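Local structure of ABC transporter, permease protein, putative (2P0S) at residues K10-A15 and A80-H85; Q61-L64 and A69-I72. The protein is one domain of a putative ABC transporter permease, a membrane protein that probably takes part in ABC-type transport, and carries a magnesium-binding carboxylate. All blocks are in the same frame, centred on the assembly; numbering follows the deposited sequence.

Both contacts are buried and both reach the same mixed sheet, contact 1 pairing it with helix 80-100 and contact 2 with a loop that rests on that helix, but they differ in depth and chemistry. Contact 1 lies near the centre of the chain, where the inner strand 11-16 meets the first turn of the helix through hydrocarbon alone. Contact 2 lies farther out and is local, folding the loop before strand 70-74 against the residues that lead into it; its apolar side backs a polar turn that carries magnesium. Nested within the loop closed by contact 1, contact 2 touches it directly through I72 CD1 and S83 CA, 3.8 Å apart. Each contact also adjoins the second subunit.

Contact 1 (K10-A15 and A80-H85); sequences KTIAIA and ASVSNH
I12 and V82 bring the inner strand 11-16 and the first turn of helix 80-100 together with little more than their methyl ends. At CB the isoleucine branches. CG2 goes anti to the backbone N and stays clear of the helix, while CG1 takes the place anti to the carbonyl carbon (chi1 -58°). From CG1 the chain runs on extended (chi2 -178°), which carries CD1 toward the helix until it lies 3.8 Å from V82 CG1. Only this last carbon of I12 reaches the valine, and the two side chains pass one another in opposite directions. On V82 it is the branch anti to the backbone N that turns to the isoleucine. The other branch faces K10: V82 CG2 is 4.3 Å from K10 CD, a loose approach by the aliphatic part of the lysine. The valine thus spreads its two methyls over neighbours on one side of the sheet, and with the CA atoms of K10 and V82 9.2 Å apart the backbones themselves stay well separated. F31 touches both K10 and V82, and F33 of strand 32-35 lies against I12, so the same chain supplies further neighbours. On the same helical turn S83 OG is hydrogen-bonded to V120 O of the second subunit. No hydrogen bond or charge pair joins 10-15 to 80-85. The contacts behind their 94 Å² of buried surface are carbon to carbon, so cohesion here probably rests on shape and the exclusion of water, less completely at the partly exposed K10.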
loop_
_atom_site.group_PDB
_atom_site.type_symbol
_atom_site.label_atom_id
_atom_site.label_comp_id
_atom_site.label_asym_id
_atom_site.label_seq_id
_atom_site.Cartn_x
_atom_site.Cartn_y
_atom_site.Cartn_z
ATOM N N LYS A 10 2.488 -7.620 12.055
ATOM C CA LYS A 10 3.883 -7.501 12.456
ATOM C C LYS A 10 4.165 -6.247 13.183
ATOM O O LYS A 10 3.575 -5.205 12.847
ATOM C CB LYS A 10 4.907 -7.484 11.331
ATOM C CG LYS A 10 4.470 -7.329 9.955
ATOM C CD LYS A 10 5.105 -8.477 9.163
ATOM C CE LYS A 10 4.899 -9.750 9.897
ATOM N NZ LYS A 10 4.578 -10.783 8.894
ATOM N N THR A 11 5.092 -6.350 14.141
ATOM C CA THR A 11 5.561 -5.232 14.948
ATOM C C THR A 11 6.843 -4.712 14.317
ATOM O O THR A 11 7.846 -5.457 14.185
ATOM C CB THR A 11 5.788 -5.713 16.351
ATOM O OG1 THR A 11 4.505 -6.185 16.836
ATOM C CG2 THR A 11 6.298 -4.622 17.290
ATOM N N ILE A 12 6.866 -3.423 13.985
ATOM C CA ILE A 12 8.104 -2.854 13.415
ATOM C C ILE A 12 8.620 -1.714 14.288
ATOM O O ILE A 12 7.862 -0.715 14.549
ATOM C CB ILE A 12 7.753 -2.312 12.031
ATOM C CG1 ILE A 12 7.166 -3.431 11.153
ATOM C CG2 ILE A 12 8.957 -1.622 11.417
ATOM C CD1 ILE A 12 6.842 -2.959 9.736
ATOM N N ALA A 13 9.841 -1.854 14.786
ATOM C CA ALA A 13 10.387 -0.825 15.660
ATOM C C ALA A 13 11.009 0.235 14.736
ATOM O O ALA A 13 11.745 -0.125 13.890
ATOM C CB ALA A 13 11.438 -1.314 16.468
ATOM N N ILE A 14 10.801 1.507 15.036
ATOM C CA ILE A 14 11.334 2.584 14.198
ATOM C C ILE A 14 12.551 3.194 14.880
ATOM O O ILE A 14 12.464 3.788 15.990
ATOM C CB ILE A 14 10.300 3.662 13.891
ATOM C CG1 ILE A 14 9.016 3.015 13.238
ATOM C CG2 ILE A 14 11.011 4.791 13.076
ATOM C CD1 ILE A 14 7.861 4.020 12.955
ATOM N N ALA A 15 13.714 3.126 14.204
ATOM C CA ALA A 15 15.011 3.718 14.722
ATOM C C ALA A 15 15.349 4.882 13.792
ATOM O O ALA A 15 16.109 4.693 12.833
ATOM C CB ALA A 15 16.168 2.755 14.668
ATOM N N ALA A 80 6.658 -8.056 0.354
ATOM C CA ALA A 80 7.081 -6.789 -0.261
ATOM C C ALA A 80 6.213 -5.634 0.206
ATOM O O ALA A 80 6.618 -4.511 0.124
ATOM C CB ALA A 80 7.032 -6.878 -1.797
ATOM N N SER A 81 4.985 -5.945 0.607
ATOM C CA SER A 81 4.009 -5.022 1.157
ATOM C C SER A 81 4.540 -4.086 2.258
ATOM O O SER A 81 4.148 -2.931 2.291
ATOM C CB SER A 81 2.826 -5.819 1.732
ATOM O OG SER A 81 3.103 -6.273 3.082
ATOM N N VAL A 82 5.389 -4.593 3.164
ATOM C CA VAL A 82 5.995 -3.833 4.273
ATOM C C VAL A 82 6.845 -2.705 3.651
ATOM O O VAL A 82 6.612 -1.549 3.928
ATOM C CB VAL A 82 6.846 -4.768 5.159
ATOM C CG1 VAL A 82 7.554 -4.034 6.130
ATOM C CG2 VAL A 82 5.945 -5.875 5.908
ATOM N N SER A 83 7.789 -2.996 2.792
ATOM C CA SER A 83 8.577 -1.897 2.177
ATOM C C SER A 83 7.692 -1.028 1.309
ATOM O O SER A 83 7.842 0.192 1.294
ATOM C CB SER A 83 9.697 -2.485 1.340
ATOM O OG SER A 83 10.115 -1.366 0.446
ATOM N N ASN A 84 6.790 -1.663 0.551
ATOM C CA ASN A 84 5.813 -0.938 -0.313
ATOM C C ASN A 84 5.209 0.215 0.458
ATOM O O ASN A 84 5.450 1.420 0.132
ATOM C CB ASN A 84 4.703 -1.873 -0.842
ATOM C CG ASN A 84 5.217 -2.812 -1.909
ATOM O OD1 ASN A 84 4.537 -3.786 -2.304
ATOM N ND2 ASN A 84 6.430 -2.518 -2.408
ATOM N N HIS A 85 4.532 -0.168 1.524
ATOM C CA HIS A 85 3.662 0.681 2.386
ATOM C C HIS A 85 4.499 1.771 3.047
ATOM O O HIS A 85 4.163 2.969 2.953
ATOM C CB HIS A 85 3.087 -0.225 3.498
ATOM C CG HIS A 85 2.090 0.446 4.413
ATOM N ND1 HIS A 85 0.883 0.966 3.967
ATOM C CD2 HIS A 85 2.089 0.627 5.761
ATOM C CE1 HIS A 85 0.195 1.451 4.994
ATOM N NE2 HIS A 85 0.895 1.239 6.089
#

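Contact 2 (Q61-L64 and A69-I72). With MG (magnesium ion), chain C.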
loop_
_atom_site.group_PDB
_atom_site.type_symbol
_atom_site.label_atom_id
_atom_site.label_comp_id
_atom_site.label_asym_id
_atom_site.label_seq_id
_atom_site.Cartn_x
_atom_site.Cartn_y
_atom_site.Cartn_z
ATOM N N GLN A 61 19.423 9.415 8.101
ATOM C CA GLN A 61 19.685 10.778 7.674
ATOM C C GLN A 61 18.382 11.323 7.086
ATOM O O GLN A 61 17.439 10.559 6.782
ATOM C CB GLN A 61 20.789 10.801 6.598
ATOM C CG GLN A 61 21.207 12.216 6.221
ATOM C CD GLN A 61 22.515 12.293 5.420
ATOM O OE1 GLN A 61 23.330 11.314 5.442
ATOM N NE2 GLN A 61 22.718 13.434 4.627
ATOM N N ASP A 62 18.286 12.662 7.076
ATOM C CA ASP A 62 17.188 13.357 6.417
ATOM C C ASP A 62 17.115 12.808 4.983
ATOM O O ASP A 62 18.169 12.849 4.302
ATOM C CB ASP A 62 17.495 14.881 6.412
ATOM C CG ASP A 62 16.324 15.686 5.857
ATOM O OD1 ASP A 62 15.728 15.245 4.856
ATOM O OD2 ASP A 62 15.910 16.687 6.507
ATOM N N LEU A 63 15.939 12.322 4.570
ATOM C CA LEU A 63 15.758 11.538 3.311
ATOM C C LEU A 63 15.673 12.446 2.139
ATOM O O LEU A 63 15.807 11.951 0.984
ATOM C CB LEU A 63 14.517 10.600 3.364
ATOM C CG LEU A 63 14.692 9.597 4.505
ATOM C CD1 LEU A 63 13.459 8.707 4.594
ATOM C CD2 LEU A 63 15.901 8.590 4.199
ATOM N N LEU A 64 15.592 13.737 2.455
ATOM C CA LEU A 64 15.736 14.705 1.350
ATOM C C LEU A 64 17.160 14.932 0.977
ATOM O O LEU A 64 17.408 15.333 -0.227
ATOM C CB LEU A 64 15.006 16.021 1.676
ATOM C CG LEU A 64 13.473 16.112 1.527
ATOM C CD1 LEU A 64 12.823 17.524 1.573
ATOM C CD2 LEU A 64 13.004 15.430 0.265
ATOM N N ALA A 69 19.291 6.538 2.824
ATOM C CA ALA A 69 19.844 6.442 4.133
ATOM C C ALA A 69 18.676 5.791 4.952
ATOM O O ALA A 69 18.294 6.311 6.015
ATOM C CB ALA A 69 20.200 7.792 4.685
ATOM N N VAL A 70 18.091 4.770 4.374
ATOM C CA VAL A 70 16.935 4.057 5.104
ATOM C C VAL A 70 16.964 2.596 4.668
ATOM O O VAL A 70 17.349 2.209 3.569
ATOM C CB VAL A 70 15.568 4.705 4.771
ATOM C CG1 VAL A 70 15.302 4.906 3.231
ATOM C CG2 VAL A 70 14.396 4.039 5.340
ATOM N N ALA A 71 16.501 1.674 5.559
ATOM C CA ALA A 71 16.490 0.298 5.214
ATOM C C ALA A 71 15.572 -0.356 6.259
ATOM O O ALA A 71 15.336 0.268 7.348
ATOM C CB ALA A 71 17.914 -0.342 5.437
ATOM N N ILE A 72 14.989 -1.564 5.977
ATOM C CA ILE A 72 14.099 -2.347 6.924
ATOM C C ILE A 72 14.853 -3.684 7.064
ATOM O O ILE A 72 15.321 -4.255 6.017
ATOM C CB ILE A 72 12.739 -2.608 6.318
ATOM C CG1 ILE A 72 12.038 -1.246 6.055
ATOM C CG2 ILE A 72 11.873 -3.507 7.290
ATOM C CD1 ILE A 72 11.009 -1.305 5.017
HETATM MG MG MG C . 16.359 17.723 8.144
HETATM O O HOH W 1 16.342 19.502 6.974
HETATM O O HOH W 2 14.342 18.149 8.501
HETATM O O HOH W 3 17.017 19.020 9.813
HETATM O O HOH W 4 18.419 17.621 7.938
HETATM O O HOH W 5 16.474 16.022 9.595
#
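The loop linking the antiparallel neighbours 55-59 and 70-74 folds back on the start of the return path, Q61 and L63 meeting A69, just before strand 70-74, and V70 in it, and within the loop D62 forms an Asx turn and a magnesium site. Q61 lays its CB against A69 CB at 3.6 Å. The same methyl also covers the backbone N of Q61, which is buried here and has no hydrogen-bond partner in the model. L63 supplies the second touch: with CG anti to the carbonyl carbon (chi1 -61°), its CD2 comes 3.9 Å from V70 CG1, the leucine crossing the valine at about a right angle, and also brushes the carbonyl oxygen of A69. D62, between these two packing residues, points its CB away from 69-72 and divides the work of its carboxylate. OD1 takes the backbone N-H of L64 almost straight on to its C-O bond (2.8 Å, N-H...O 152°), which closes the Asx turn and limits rotation of the group. OD2 binds magnesium at 2.0 Å. Five waters complete an octahedral shell, water 3 standing opposite OD2, so the protein atoms of this site donate a single carboxylate oxygen. The positive ion would be expected to stabilise the ionised form of D62. Q61 NE2 reaches ahead along the loop to a hydrogen bond with E65 OE2, while Y21 OH bonds to L63 N beside the Asx turn. L63 rests on L94 of helix 80-100, and V70 packs on L57 and I59 of the adjacent strand 55-59. Past V70, A71 and I72 pair in parallel with a strand of the second subunit, extending the sheet across the dimer interface.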